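PDB 4HBS: putative hydrolase from Bacteroides ovatus, which is of unconfirmed function but is probably a hydrolase, a five-bladed beta-propeller related to the beta-fructosidase clan and so perhaps active on sugars. Local coordinates for residues Q33-V37 with S407-N411; K44-L48 with Q102-D108; S98-Q102 with L111-A115. One frame throughout, in Å; residues are numbered along the deposited sequence.

Interaction 1: Q33-V37 with S407-N411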
loop_
_atom_site.group_PDB
_atom_site.type_symbol
_atom_site.label_atom_id
_atom_site.label_comp_id
_atom_site.label_asym_id
_atom_site.label_seq_id
_atom_site.Cartn_x
_atom_site.Cartn_y
_atom_site.Cartn_z
ATOM N N GLN A 33 15.037 -11.252 -13.111
ATOM C CA GLN A 33 15.154 -9.939 -13.764
ATOM C C GLN A 33 16.053 -9.926 -15.020
ATOM O O GLN A 33 17.058 -10.644 -15.116
ATOM C CB GLN A 33 15.618 -8.831 -12.803
ATOM C CG GLN A 33 16.877 -9.130 -12.006
ATOM C CD GLN A 33 17.781 -7.945 -11.845
ATOM O OE1 GLN A 33 17.675 -6.954 -12.561
ATOM N NE2 GLN A 33 18.687 -8.006 -10.884
ATOM N N TYR A 34 15.651 -9.037 -15.969
ATOM C CA TYR A 34 16.278 -8.737 -17.264
ATOM C C TYR A 34 17.559 -7.970 -16.998
ATOM O O TYR A 34 17.582 -7.139 -16.100
ATOM C CB TYR A 34 15.273 -7.892 -18.095
ATOM C CG TYR A 34 15.669 -7.477 -19.499
ATOM C CD1 TYR A 34 16.238 -8.388 -20.384
ATOM C CD2 TYR A 34 15.295 -6.234 -20.008
ATOM C CE1 TYR A 34 16.511 -8.039 -21.709
ATOM C CE2 TYR A 34 15.549 -5.881 -21.332
ATOM C CZ TYR A 34 16.159 -6.780 -22.181
ATOM O OH TYR A 34 16.390 -6.402 -23.485
ATOM N N TRP A 35 18.627 -8.260 -17.730
ATOM C CA TRP A 35 19.933 -7.606 -17.524
ATOM C C TRP A 35 19.931 -6.049 -17.728
ATOM O O TRP A 35 20.786 -5.384 -17.151
ATOM C CB TRP A 35 21.004 -8.256 -18.413
ATOM C CG TRP A 35 20.796 -8.071 -19.893
ATOM C CD1 TRP A 35 20.036 -8.840 -20.726
ATOM C CD2 TRP A 35 21.424 -7.090 -20.714
ATOM N NE1 TRP A 35 20.132 -8.376 -22.015
ATOM C CE2 TRP A 35 20.988 -7.309 -22.038
ATOM C CE3 TRP A 35 22.278 -6.015 -20.453
ATOM C CZ2 TRP A 35 21.404 -6.510 -23.099
ATOM C CZ3 TRP A 35 22.698 -5.226 -21.507
ATOM C CH2 TRP A 35 22.272 -5.483 -22.814
ATOM N N LYS A 36 18.993 -5.477 -18.520
ATOM C CA LYS A 36 18.927 -4.009 -18.703
ATOM C C LYS A 36 18.164 -3.314 -17.524
ATOM O O LYS A 36 18.151 -2.074 -17.445
ATOM C CB LYS A 36 18.231 -3.632 -20.032
ATOM C CG LYS A 36 18.905 -4.107 -21.310
ATOM C CD LYS A 36 18.247 -3.441 -22.537
ATOM C CE LYS A 36 18.942 -3.718 -23.852
ATOM N NZ LYS A 36 18.037 -4.347 -24.849
ATOM N N VAL A 37 17.492 -4.100 -16.646
ATOM C CA VAL A 37 16.727 -3.557 -15.533
ATOM C C VAL A 37 17.630 -3.517 -14.291
ATOM O O VAL A 37 18.113 -4.555 -13.859
ATOM C CB VAL A 37 15.438 -4.391 -15.319
ATOM C CG1 VAL A 37 14.718 -3.986 -14.031
ATOM C CG2 VAL A 37 14.503 -4.245 -16.520
ATOM N N SER A 407 12.623 -0.964 -20.235
ATOM C CA SER A 407 13.370 -1.881 -21.116
ATOM C C SER A 407 12.710 -3.212 -21.347
ATOM O O SER A 407 12.936 -3.798 -22.392
ATOM C CB SER A 407 14.743 -2.174 -20.533
ATOM O OG SER A 407 15.464 -0.977 -20.327
ATOM N N LEU A 408 11.920 -3.720 -20.382
ATOM C CA LEU A 408 11.280 -5.033 -20.494
ATOM C C LEU A 408 10.567 -5.268 -21.833
ATOM O O LEU A 408 10.592 -6.402 -22.323
ATOM C CB LEU A 408 10.287 -5.246 -19.347
ATOM C CG LEU A 408 10.895 -5.478 -17.955
ATOM C CD1 LEU A 408 9.821 -5.569 -16.933
ATOM C CD2 LEU A 408 11.748 -6.737 -17.915
ATOM N N TYR A 409 9.985 -4.214 -22.444
ATOM C CA TYR A 409 9.283 -4.329 -23.724
ATOM C C TYR A 409 10.127 -3.809 -24.924
ATOM O O TYR A 409 9.555 -3.506 -25.975
ATOM C CB TYR A 409 7.944 -3.586 -23.621
ATOM C CG TYR A 409 7.058 -4.154 -22.533
ATOM C CD1 TYR A 409 6.530 -5.435 -22.637
ATOM C CD2 TYR A 409 6.790 -3.434 -21.377
ATOM C CE1 TYR A 409 5.747 -5.980 -21.625
ATOM C CE2 TYR A 409 5.974 -3.953 -20.372
ATOM C CZ TYR A 409 5.479 -5.241 -20.485
ATOM O OH TYR A 409 4.705 -5.763 -19.474
ATOM N N ASP A 410 11.490 -3.770 -24.785
ATOM C CA ASP A 410 12.424 -3.332 -25.848
ATOM C C ASP A 410 12.312 -4.199 -27.071
ATOM O O ASP A 410 12.064 -3.702 -28.166
ATOM C CB ASP A 410 13.916 -3.420 -25.383
ATOM C CG ASP A 410 14.525 -2.201 -24.724
ATOM O OD1 ASP A 410 13.859 -1.131 -24.707
ATOM O OD2 ASP A 410 15.699 -2.291 -24.289
ATOM N N ASN A 411 12.528 -5.511 -26.878
ATOM C CA ASN A 411 12.573 -6.495 -27.961
ATOM C C ASN A 411 11.190 -7.201 -28.199
ATOM O O ASN A 411 11.156 -8.317 -28.720
ATOM C CB ASN A 411 13.701 -7.523 -27.671
ATOM C CG ASN A 411 15.023 -6.889 -27.222
ATOM O OD1 ASN A 411 15.553 -7.203 -26.153
ATOM N ND2 ASN A 411 15.579 -5.973 -28.012
#
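Y34 and K36 of Q33-V37 meet the chain at S407, L408 and D410. The contact has an apolar end and a charged end. At the apolar end, one methyl of L408 does most of the work. Its CD2 lies 3.7 Å from Y34 CB and 4.0 Å from V37 CG2, so it rests against both residues. The side chains of V37 and L408 cross at about a right angle.

The Y34 ring then runs past S407, with CE2 3.5 Å from the backbone O of S407. Its CG is anti to the backbone N (chi1 -178°), which carries the ring along the S407-N411 chain. The phenol oxygen ends beside the side chain of N411.

K36 begins with CB over S407, 3.8 Å from S407 CB. Its chain stays extended as far as CE and turns only at the ammonium group. NZ then forms a salt bridge with D410, 3.2 Å from OD2. It meets that oxygen on the anti side, 16° out of the carboxylate plane. NZ also donates to Y34 OH at 3.0 Å and to the backbone O of N10. Three oxygens therefore grip one ammonium group and tie the N-terminal tail to the cluster.

The backbone positions these groups. Y34 to V37 form a type I turn, closed by V37 N to Y34 O at 3.1 Å. On the other side, D410 N bonds to S407 O. N404 links the two segments, through K36 O and S407 OG.

One antiparallel sheet joins N-terminal strands 24-26 and 38-42 to C-terminal strand 399-403, the ring closure usual in beta-propellers. The contact lies beside it, just before 38-42 and just after 399-403. L408 also rests on L338 of strand 333-340, in the neighbouring sheet.

Interaction 2: K44-L48 with Q102-D108; sequences KYNAL and QTPGEKD
L48 lays its CD2 methyl over the backbone of E106 and K107, 3.7 Å from K107 C. Its CG is anti to the carbonyl carbon (chi1 -82°), and its other methyl, CD1, lies over the centre of one face of the Y45 ring. L48 thus touches both the loop backbone and the Y45 ring.

Y45 reaches past it to a polar group. Its hydroxyl makes two hydrogen bonds across the contact. It donates to E106 OE2 at 2.9 Å, and it accepts from Q102 NE2, also at 2.9 Å. The second bond is fairly straight, 162° at the hydrogen, and lies almost in the Q102 amide plane. E106 OE2 sits at the edge of the Y45 ring. It is met on the anti side of the carboxylate, whose plane is turned 77° from the ring. Together the two bonds limit rotation of the phenol C-O bond. W73 takes the other end of the Q102 amide, through OE1, and so positions the donor.

The second carboxylate oxygen of E106 faces K44. K44 NZ forms a salt bridge with OE1 at 3.5 Å, and its stronger partner is E21. K107 NZ approaches the same ammonium group to 3.5 Å. These like charges are probably balanced in part by E21 and E106. The loop turns at G105, which has a positive phi, and at E106, which has left-handed helical backbone angles. D108 turns to R51 in a salt bridge.

E106 OE2 also binds a glycerol, probably from the crystallisation liquor, so this polar group borders a small-molecule site of unproven role. The arrangement is a short helix after a strand of one propeller sheet, packed on the hairpin loop of the next.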
loop_
_atom_site.group_PDB
_atom_site.type_symbol
_atom_site.label_atom_id
_atom_site.label_comp_id
_atom_site.label_asym_id
_atom_site.label_seq_id
_atom_site.Cartn_x
_atom_site.Cartn_y
_atom_site.Cartn_z
ATOM N N LYS A 44 18.334 4.207 2.422
ATOM C CA LYS A 44 17.914 5.470 3.060
ATOM C C LYS A 44 16.517 5.312 3.636
ATOM O O LYS A 44 16.275 5.714 4.775
ATOM C CB LYS A 44 17.921 6.620 2.029
ATOM C CG LYS A 44 17.812 8.023 2.591
ATOM C CD LYS A 44 17.769 9.051 1.452
ATOM C CE LYS A 44 18.793 10.146 1.591
ATOM N NZ LYS A 44 18.367 11.221 2.533
ATOM N N TYR A 45 15.585 4.726 2.837
ATOM C CA TYR A 45 14.199 4.523 3.266
ATOM C C TYR A 45 14.124 3.373 4.233
ATOM O O TYR A 45 13.462 3.512 5.241
ATOM C CB TYR A 45 13.237 4.357 2.085
ATOM C CG TYR A 45 12.738 5.706 1.628
ATOM C CD1 TYR A 45 13.593 6.610 1.011
ATOM C CD2 TYR A 45 11.470 6.153 1.979
ATOM C CE1 TYR A 45 13.178 7.900 0.692
ATOM C CE2 TYR A 45 11.052 7.450 1.691
ATOM C CZ TYR A 45 11.918 8.334 1.070
ATOM O OH TYR A 45 11.492 9.624 0.818
ATOM N N ASN A 46 14.865 2.282 4.013
ATOM C CA ASN A 46 14.897 1.188 4.991
ATOM C C ASN A 46 15.323 1.733 6.371
ATOM O O ASN A 46 14.767 1.305 7.375
ATOM C CB ASN A 46 15.845 0.066 4.543
ATOM C CG ASN A 46 15.325 -0.732 3.377
ATOM O OD1 ASN A 46 14.269 -0.437 2.820
ATOM N ND2 ASN A 46 16.047 -1.765 2.970
ATOM N N ALA A 47 16.250 2.733 6.407
ATOM C CA ALA A 47 16.709 3.359 7.656
ATOM C C ALA A 47 15.641 4.255 8.232
ATOM O O ALA A 47 15.445 4.243 9.450
ATOM C CB ALA A 47 17.978 4.157 7.423
ATOM N N LEU A 48 14.921 5.016 7.379
ATOM C CA LEU A 48 13.838 5.879 7.856
ATOM C C LEU A 48 12.785 5.087 8.633
ATOM O O LEU A 48 12.320 5.566 9.663
ATOM C CB LEU A 48 13.152 6.625 6.701
ATOM C CG LEU A 48 13.834 7.876 6.204
ATOM C CD1 LEU A 48 13.168 8.362 4.924
ATOM C CD2 LEU A 48 13.833 8.985 7.280
ATOM N N GLN A 102 4.858 12.980 5.590
ATOM C CA GLN A 102 6.286 13.166 5.356
ATOM C C GLN A 102 6.478 14.515 4.730
ATOM O O GLN A 102 5.886 14.762 3.683
ATOM C CB GLN A 102 6.830 12.088 4.428
ATOM C CG GLN A 102 8.304 12.254 4.048
ATOM C CD GLN A 102 8.744 11.301 2.981
ATOM O OE1 GLN A 102 7.962 10.537 2.431
ATOM N NE2 GLN A 102 10.003 11.365 2.624
ATOM N N THR A 103 7.320 15.380 5.329
ATOM C CA THR A 103 7.621 16.705 4.785
ATOM C C THR A 103 8.946 16.649 4.027
ATOM O O THR A 103 9.744 15.750 4.284
ATOM C CB THR A 103 7.700 17.729 5.923
ATOM O OG1 THR A 103 8.675 17.284 6.876
ATOM C CG2 THR A 103 6.366 17.947 6.596
ATOM N N PRO A 104 9.258 17.622 3.139
ATOM C CA PRO A 104 10.569 17.589 2.453
ATOM C C PRO A 104 11.757 17.593 3.431
ATOM O O PRO A 104 11.725 18.356 4.402
ATOM C CB PRO A 104 10.546 18.865 1.604
ATOM C CG PRO A 104 9.105 19.149 1.397
ATOM C CD PRO A 104 8.444 18.763 2.674
ATOM N N GLY A 105 12.756 16.724 3.191
ATOM C CA GLY A 105 13.954 16.638 4.031
ATOM C C GLY A 105 14.590 15.262 4.100
ATOM O O GLY A 105 15.817 15.146 4.085
ATOM N N GLU A 106 13.752 14.211 4.216
ATOM C CA GLU A 106 14.148 12.795 4.291
ATOM C C GLU A 106 15.024 12.442 5.539
ATOM O O GLU A 106 15.857 11.523 5.490
ATOM C CB GLU A 106 14.812 12.333 2.991
ATOM C CG GLU A 106 13.836 12.271 1.841
ATOM C CD GLU A 106 14.444 11.729 0.568
ATOM O OE1 GLU A 106 15.665 11.923 0.353
ATOM O OE2 GLU A 106 13.688 11.131 -0.231
ATOM N N LYS A 107 14.754 13.118 6.670
ATOM C CA LYS A 107 15.345 12.830 7.980
ATOM C C LYS A 107 14.161 12.318 8.863
ATOM O O LYS A 107 13.014 12.495 8.459
ATOM C CB LYS A 107 16.043 14.086 8.562
ATOM C CG LYS A 107 17.100 14.754 7.648
ATOM C CD LYS A 107 18.314 13.851 7.295
ATOM C CE LYS A 107 18.582 13.733 5.794
ATOM N NZ LYS A 107 19.531 12.625 5.462
ATOM N N ASP A 108 14.403 11.668 10.022
ATOM C CA ASP A 108 13.285 11.163 10.842
ATOM C C ASP A 108 12.380 12.278 11.312
ATOM O O ASP A 108 11.170 12.078 11.420
ATOM C CB ASP A 108 13.751 10.364 12.056
ATOM C CG ASP A 108 12.640 9.458 12.584
ATOM O OD1 ASP A 108 12.442 8.340 12.005
ATOM O OD2 ASP A 108 11.904 9.896 13.511
#

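Interaction 3: S98-Q102 with L111-A115; sequences SIMVQ and LVWLA
M100, a selenomethionine, lies across W113 on the neighbouring strand. Its CG is anti to the backbone N (chi1 176°) and stands over the face of the indole, 3.8 Å from the centroid of the six-membered ring, a CH-pi contact. The chain then bends, leaving SE above the same ring at 4.9 Å, a distant Met-aromatic contact. The terminal CE methyl turns to L111 CD2, 3.9 Å away. W55 stacks with the W113 ring as well.

L114 is the main partner on the opposite face. Its CD1 touches V101 CG2 at 3.5 Å and I99 CD1 at 4.1 Å. M208, from a loop, adjoins L114 there.

Between these two faces, V101 and V112 form an antiparallel hydrogen-bonded pair. V101 N bonds to V112 O at 3.0 Å, and V112 N bonds back to V101 O at 2.8 Å. L114 is the centre of an inverse gamma turn. Its N makes a weak bond to I99 O, and a water bridges I99 N and L114 O. The hairpin is thus held by two backbone bonds between V101 and V112, with aromatic and selenium contacts on the M100 side and purely aliphatic ones on the V101 side.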
loop_
_atom_site.group_PDB
_atom_site.type_symbol
_atom_site.label_atom_id
_atom_site.label_comp_id
_atom_site.label_asym_id
_atom_site.label_seq_id
_atom_site.Cartn_x
_atom_site.Cartn_y
_atom_site.Cartn_z
ATOM N N SER A 98 -3.261 3.698 11.046
ATOM C CA SER A 98 -2.670 4.955 11.470
ATOM C C SER A 98 -2.175 5.685 10.262
ATOM O O SER A 98 -2.102 5.097 9.176
ATOM C CB SER A 98 -1.533 4.718 12.462
ATOM O OG SER A 98 -0.567 3.808 11.969
ATOM N N ILE A 99 -1.882 6.974 10.418
ATOM C CA ILE A 99 -1.404 7.781 9.311
ATOM C C ILE A 99 -0.201 8.618 9.754
ATOM O O ILE A 99 0.116 8.727 10.946
ATOM C CB ILE A 99 -2.549 8.651 8.703
ATOM C CG1 ILE A 99 -3.020 9.760 9.682
ATOM C CG2 ILE A 99 -3.723 7.755 8.233
ATOM C CD1 ILE A 99 -4.141 10.670 9.187
HETATM N N MSE A 100 0.472 9.178 8.764
HETATM C CA MSE A 100 1.664 10.008 8.935
HETATM C C MSE A 100 1.802 10.953 7.734
HETATM O O MSE A 100 1.257 10.664 6.668
HETATM C CB MSE A 100 2.891 9.067 9.063
HETATM C CG MSE A 100 4.252 9.761 9.155
HETATM SE SE MSE A 100 5.115 9.908 7.472
HETATM C CE MSE A 100 5.703 8.218 7.332
ATOM N N VAL A 101 2.487 12.093 7.926
ATOM C CA VAL A 101 2.776 13.066 6.862
ATOM C C VAL A 101 4.278 13.219 6.771
ATOM O O VAL A 101 4.902 13.559 7.771
ATOM C CB VAL A 101 2.118 14.465 7.066
ATOM C CG1 VAL A 101 2.472 15.384 5.900
ATOM C CG2 VAL A 101 0.606 14.366 7.224
ATOM N N GLN A 102 4.858 12.980 5.590
ATOM C CA GLN A 102 6.286 13.166 5.356
ATOM C C GLN A 102 6.478 14.515 4.730
ATOM O O GLN A 102 5.886 14.762 3.683
ATOM C CB GLN A 102 6.830 12.088 4.428
ATOM C CG GLN A 102 8.304 12.254 4.048
ATOM C CD GLN A 102 8.744 11.301 2.981
ATOM O OE1 GLN A 102 7.962 10.537 2.431
ATOM N NE2 GLN A 102 10.003 11.365 2.624
ATOM N N LEU A 111 9.208 12.696 9.304
ATOM C CA LEU A 111 8.094 11.753 9.398
ATOM C C LEU A 111 7.181 12.234 10.526
ATOM O O LEU A 111 7.477 11.975 11.691
ATOM C CB LEU A 111 8.613 10.322 9.675
ATOM C CG LEU A 111 9.646 9.749 8.693
ATOM C CD1 LEU A 111 9.880 8.271 8.967
ATOM C CD2 LEU A 111 9.221 9.944 7.243
ATOM N N VAL A 112 6.115 12.988 10.197
ATOM C CA VAL A 112 5.197 13.551 11.203
ATOM C C VAL A 112 4.057 12.558 11.487
ATOM O O VAL A 112 3.025 12.591 10.816
ATOM C CB VAL A 112 4.658 14.939 10.768
ATOM C CG1 VAL A 112 3.812 15.567 11.871
ATOM C CG2 VAL A 112 5.815 15.867 10.383
ATOM N N TRP A 113 4.237 11.708 12.516
ATOM C CA TRP A 113 3.247 10.688 12.897
ATOM C C TRP A 113 2.035 11.368 13.514
ATOM O O TRP A 113 2.145 11.920 14.620
ATOM C CB TRP A 113 3.860 9.663 13.885
ATOM C CG TRP A 113 5.091 9.012 13.344
ATOM C CD1 TRP A 113 6.379 9.444 13.498
ATOM C CD2 TRP A 113 5.130 7.973 12.358
ATOM N NE1 TRP A 113 7.225 8.707 12.702
ATOM C CE2 TRP A 113 6.481 7.810 11.971
ATOM C CE3 TRP A 113 4.154 7.163 11.765
ATOM C CZ2 TRP A 113 6.878 6.854 11.022
ATOM C CZ3 TRP A 113 4.540 6.244 10.809
ATOM C CH2 TRP A 113 5.890 6.081 10.456
ATOM N N LEU A 114 0.881 11.366 12.803
ATOM C CA LEU A 114 -0.349 12.004 13.292
ATOM C C LEU A 114 -1.088 10.978 14.119
ATOM O O LEU A 114 -2.204 10.553 13.775
ATOM C CB LEU A 114 -1.214 12.510 12.122
ATOM C CG LEU A 114 -0.548 13.400 11.091
ATOM C CD1 LEU A 114 -1.471 13.624 9.954
ATOM C CD2 LEU A 114 -0.106 14.709 11.699
ATOM N N ALA A 115 -0.463 10.596 15.242
ATOM C CA ALA A 115 -0.910 9.513 16.074
ATOM C C ALA A 115 -1.660 9.944 17.317
ATOM O O ALA A 115 -1.369 10.977 17.914
ATOM C CB ALA A 115 0.282 8.679 16.477
HETATM O O HOH W 1 -2.542 7.793 13.069
#

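From the N terminus, the chain first passes Q33-V37, which meets S407-N411 some 370 residues later. Interaction 1 therefore closes nearly the whole chain, where the first and last strands share one propeller sheet. Interactions 2 and 3 are nested inside that loop. K44-L48 follows strand 38-42 of the closing sheet and meets Q102-D108, closing a loop of about 54 residues and joining that sheet to the next. Interaction 3 closes one of about nine, a hairpin at the outer edge of that second sheet. Interactions 2 and 3 cross along the chain, share Q102 and touch where L48 meets L111. Interaction 1 touches neither, and its centre is about 30 Å from that of interaction 2.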